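Local coordinates for protein Two-component response regulator yesN (Fusobacterium nucleatum, PDB 3LSG) that probably binds specific DNA sequences as a transcription factor of a two-component system, through the AraC-type helix-turn-helix domain that makes up this chain, at residues I10-Y15 with L53-E58. Sequence-based numbering, arbitrary orientation.
Sequences IIEESY and LQKRME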
ATOM      1  N   ILE A  10       5.318 -12.369 -13.829  1.00 32.14           N
ATOM      2  CA  ILE A  10       4.050 -11.703 -13.598  1.00 29.74           C
ATOM      3  C   ILE A  10       4.313 -10.328 -13.010  1.00 28.11           C
ATOM      4  O   ILE A  10       3.732  -9.332 -13.441  1.00 32.02           O
ATOM      5  CB  ILE A  10       3.158 -12.514 -12.624  1.00 29.78           C
ATOM      6  CG1 ILE A  10       2.788 -13.866 -13.225  1.00 26.92           C
ATOM      7  CG2 ILE A  10       1.877 -11.759 -12.288  1.00 21.04           C
ATOM      8  CD1 ILE A  10       2.053 -14.736 -12.229  1.00 29.07           C
ATOM      9  N   ILE A  11       5.188 -10.270 -12.015  1.00 23.58           N
ATOM     10  CA  ILE A  11       5.479  -8.996 -11.378  1.00 22.28           C
ATOM     11  C   ILE A  11       6.153  -8.014 -12.353  1.00 22.85           C
ATOM     12  O   ILE A  11       5.849  -6.827 -12.351  1.00 28.22           O
ATOM     13  CB  ILE A  11       6.333  -9.180 -10.109  1.00 21.05           C
ATOM     14  CG1 ILE A  11       5.569 -10.035  -9.093  1.00 24.25           C
ATOM     15  CG2 ILE A  11       6.703  -7.821  -9.523  1.00 21.51           C
ATOM     16  CD1 ILE A  11       6.427 -10.577  -7.965  1.00 22.20           C
ATOM     17  N   GLU A  12       7.038  -8.517 -13.207  1.00 30.80           N
ATOM     18  CA  GLU A  12       7.708  -7.652 -14.172  1.00 34.51           C
ATOM     19  C   GLU A  12       6.707  -7.022 -15.143  1.00 38.36           C
ATOM     20  O   GLU A  12       6.838  -5.856 -15.549  1.00 30.32           O
ATOM     21  CB  GLU A  12       8.777  -8.430 -14.933  1.00 35.45           C
ATOM     22  CG  GLU A  12       9.378  -7.664 -16.097  1.00 44.67           C
ATOM     23  CD  GLU A  12       9.993  -6.331 -15.687  1.00 47.46           C
ATOM     24  OE1 GLU A  12      10.492  -6.223 -14.547  1.00 46.32           O
ATOM     25  OE2 GLU A  12       9.991  -5.393 -16.514  1.00 44.85           O
ATOM     26  N   GLU A  13       5.698  -7.805 -15.500  1.00 31.68           N
ATOM     27  CA  GLU A  13       4.670  -7.377 -16.429  1.00 37.78           C
ATOM     28  C   GLU A  13       3.679  -6.450 -15.738  1.00 38.92           C
ATOM     29  O   GLU A  13       3.099  -5.569 -16.368  1.00 46.31           O
ATOM     30  CB  GLU A  13       3.942  -8.613 -16.970  1.00 51.67           C
ATOM     31  CG  GLU A  13       3.354  -8.445 -18.354  1.00 68.33           C
ATOM     32  CD  GLU A  13       1.905  -8.011 -18.319  1.00 77.85           C
ATOM     33  OE1 GLU A  13       1.085  -8.729 -17.704  1.00 82.33           O
ATOM     34  OE2 GLU A  13       1.584  -6.961 -18.917  1.00 78.44           O
ATOM     35  N   SER A  14       3.508  -6.628 -14.432  1.00 29.39           N
ATOM     36  CA  SER A  14       2.374  -6.020 -13.745  1.00 28.36           C
ATOM     37  C   SER A  14       2.688  -4.850 -12.826  1.00 23.73           C
ATOM     38  O   SER A  14       1.768  -4.138 -12.395  1.00 22.67           O
ATOM     39  CB  SER A  14       1.605  -7.087 -12.939  1.00 33.75           C
ATOM     40  OG  SER A  14       1.193  -8.168 -13.758  1.00 29.62           O
ATOM     41  N   TYR A  15       3.959  -4.638 -12.497  1.00 26.04           N
ATOM     42  CA  TYR A  15       4.268  -3.676 -11.428  1.00 25.15           C
ATOM     43  C   TYR A  15       3.888  -2.241 -11.780  1.00 24.71           C
ATOM     44  O   TYR A  15       3.684  -1.423 -10.891  1.00 31.39           O
ATOM     45  CB  TYR A  15       5.734  -3.769 -10.979  1.00 23.86           C
ATOM     46  CG  TYR A  15       6.726  -3.174 -11.956  1.00 28.71           C
ATOM     47  CD1 TYR A  15       7.134  -1.848 -11.834  1.00 29.18           C
ATOM     48  CD2 TYR A  15       7.278  -3.942 -12.978  1.00 33.71           C
ATOM     49  CE1 TYR A  15       8.049  -1.295 -12.712  1.00 36.02           C
ATOM     50  CE2 TYR A  15       8.199  -3.395 -13.869  1.00 40.37           C
ATOM     51  CZ  TYR A  15       8.575  -2.070 -13.728  1.00 40.26           C
ATOM     52  OH  TYR A  15       9.480  -1.513 -14.599  1.00 36.54           O
ATOM     53  N   LEU A  53       7.536  -3.088  -4.136  1.00 15.73           N
ATOM     54  CA  LEU A  53       8.038  -1.740  -3.915  1.00 14.59           C
ATOM     55  C   LEU A  53       9.426  -1.565  -4.546  1.00 17.15           C
ATOM     56  O   LEU A  53       9.679  -0.598  -5.254  1.00 17.36           O
ATOM     57  CB  LEU A  53       8.064  -1.418  -2.419  1.00 15.53           C
ATOM     58  CG  LEU A  53       8.675  -0.049  -2.106  1.00 23.33           C
ATOM     59  CD1 LEU A  53       7.818   1.050  -2.754  1.00 20.69           C
ATOM     60  CD2 LEU A  53       8.781   0.171  -0.605  1.00 26.13           C
ATOM     61  N   GLN A  54      10.309  -2.532  -4.330  1.00 19.89           N
ATOM     62  CA  GLN A  54      11.654  -2.441  -4.905  1.00 23.10           C
ATOM     63  C   GLN A  54      11.655  -2.347  -6.435  1.00 22.47           C
ATOM     64  O   GLN A  54      12.399  -1.564  -7.003  1.00 21.04           O
ATOM     65  CB  GLN A  54      12.517  -3.620  -4.473  1.00 20.34           C
ATOM     66  CG  GLN A  54      13.828  -3.693  -5.206  1.00 27.30           C
ATOM     67  CD  GLN A  54      14.711  -4.792  -4.673  1.00 40.28           C
ATOM     68  OE1 GLN A  54      14.258  -5.641  -3.909  1.00 40.75           O
ATOM     69  NE2 GLN A  54      15.983  -4.775  -5.062  1.00 40.14           N
ATOM     70  N   LYS A  55      10.827  -3.144  -7.105  1.00 21.96           N
ATOM     71  CA  LYS A  55      10.751  -3.051  -8.561  1.00 26.21           C
ATOM     72  C   LYS A  55      10.315  -1.653  -9.017  1.00 23.73           C
ATOM     73  O   LYS A  55      10.853  -1.101  -9.979  1.00 20.56           O
ATOM     74  CB  LYS A  55       9.821  -4.127  -9.125  1.00 25.13           C
ATOM     75  CG  LYS A  55      10.331  -5.535  -8.875  1.00 36.64           C
ATOM     76  CD  LYS A  55      11.301  -5.975  -9.956  1.00 43.61           C
ATOM     77  CE  LYS A  55      10.559  -6.126 -11.280  1.00 47.73           C
ATOM     78  NZ  LYS A  55      11.295  -6.973 -12.258  1.00 51.95           N
ATOM     79  N   ARG A  56       9.333  -1.091  -8.331  1.00 22.44           N
ATOM     80  CA  ARG A  56       8.842   0.241  -8.650  1.00 20.05           C
ATOM     81  C   ARG A  56       9.866   1.358  -8.378  1.00 16.47           C
ATOM     82  O   ARG A  56       9.996   2.281  -9.181  1.00 16.06           O
ATOM     83  CB  ARG A  56       7.538   0.509  -7.896  1.00 18.00           C
ATOM     84  CG  ARG A  56       6.431  -0.476  -8.286  1.00 17.11           C
ATOM     85  CD  ARG A  56       5.161  -0.283  -7.469  1.00 16.07           C
ATOM     86  NE  ARG A  56       4.000  -0.788  -8.209  1.00 17.81           N
ATOM     87  CZ  ARG A  56       2.820  -1.047  -7.659  1.00 22.98           C
ATOM     88  NH1 ARG A  56       2.629  -0.863  -6.355  1.00 20.47           N
ATOM     89  NH2 ARG A  56       1.830  -1.487  -8.415  1.00 20.07           N
HETATM   90  N   MSE A  57      10.580   1.269  -7.260  1.00 19.43           N
HETATM   91  CA  MSE A  57      11.611   2.254  -6.932  1.00 17.44           C
HETATM   92  C   MSE A  57      12.788   2.197  -7.913  1.00 18.77           C
HETATM   93  O   MSE A  57      13.339   3.226  -8.317  1.00 20.63           O
HETATM   94  CB  MSE A  57      12.126   2.043  -5.498  1.00 17.21           C
HETATM   95  CG  MSE A  57      11.099   2.327  -4.394  1.00 20.38           C
HETATM   96 SE   MSE A  57      10.285   4.108  -4.479  0.85 31.77          SE
HETATM   97  CE  MSE A  57       8.781   3.823  -5.688  1.00 23.97           C
ATOM     98  N   GLU A  58      13.184   0.987  -8.290  1.00 18.86           N
ATOM     99  CA  GLU A  58      14.263   0.842  -9.246  1.00 20.16           C
ATOM    100  C   GLU A  58      13.884   1.449 -10.594  1.00 23.98           C
ATOM    101  O   GLU A  58      14.702   2.114 -11.218  1.00 23.92           O
ATOM    102  CB  GLU A  58      14.708  -0.622  -9.356  1.00 29.62           C
ATOM    103  CG  GLU A  58      15.439  -1.078  -8.083  1.00 32.45           C
ATOM    104  CD  GLU A  58      15.728  -2.578  -8.005  1.00 37.97           C
ATOM    105  OE1 GLU A  58      15.175  -3.368  -8.804  1.00 35.44           O
ATOM    106  OE2 GLU A  58      16.514  -2.965  -7.113  1.00 37.09           O
TER
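In this AraC-type DNA-binding domain the long helix 48-66 links two helix-turn-helix halves, and the C-terminal end of helix 2-14 and the following Tyr15 pack against its middle, where they meet Lys55 and Arg56. The guanidinium of Arg56 approaches the backbone carbonyl of Tyr15 side-on and gives it two hydrogen bonds. Arg56 NE lies 2.8 Å from Tyr15 O, in the carbonyl plane and with a fairly straight N-H (160°), whereas Arg56 NH2, 3.1 Å from Tyr15 O, stands above that plane and makes the more bent bond. The oxygen sits almost exactly in the guanidinium plane, so the pair of bonds fixes the rotation of that group. An extended chain from CG to NE carries Arg56 past the tyrosine side chain, its CG 3.9 Å from Tyr15 CD1 at the ring edge. With chi1 at 74°, Tyr15 swings its ring toward helix 48-66; Lys55 CB lies over one face, 4.3 Å above the plane and displaced toward the rim. Bends at chi2 and chi3 turn the Lys55 chain toward helix 2-14, where CG meets Ile11 CG2 at 4.3 Å and NZ forms a short salt bridge, 2.5 Å, with Glu12 OE1 at the exposed border. Leu52 and Lys59 of helix 48-66 also touch Tyr15, while Ile11 packs on Tyr51 of that helix and on Phe20 of the loop after helix 2-14. A buried aromatic and aliphatic centre, with a two-bond arginine-to-carbonyl grip in the buried part and a salt bridge at the exposed edge, thus joins the first helix to the linker helix of the two-part AraC-family fold.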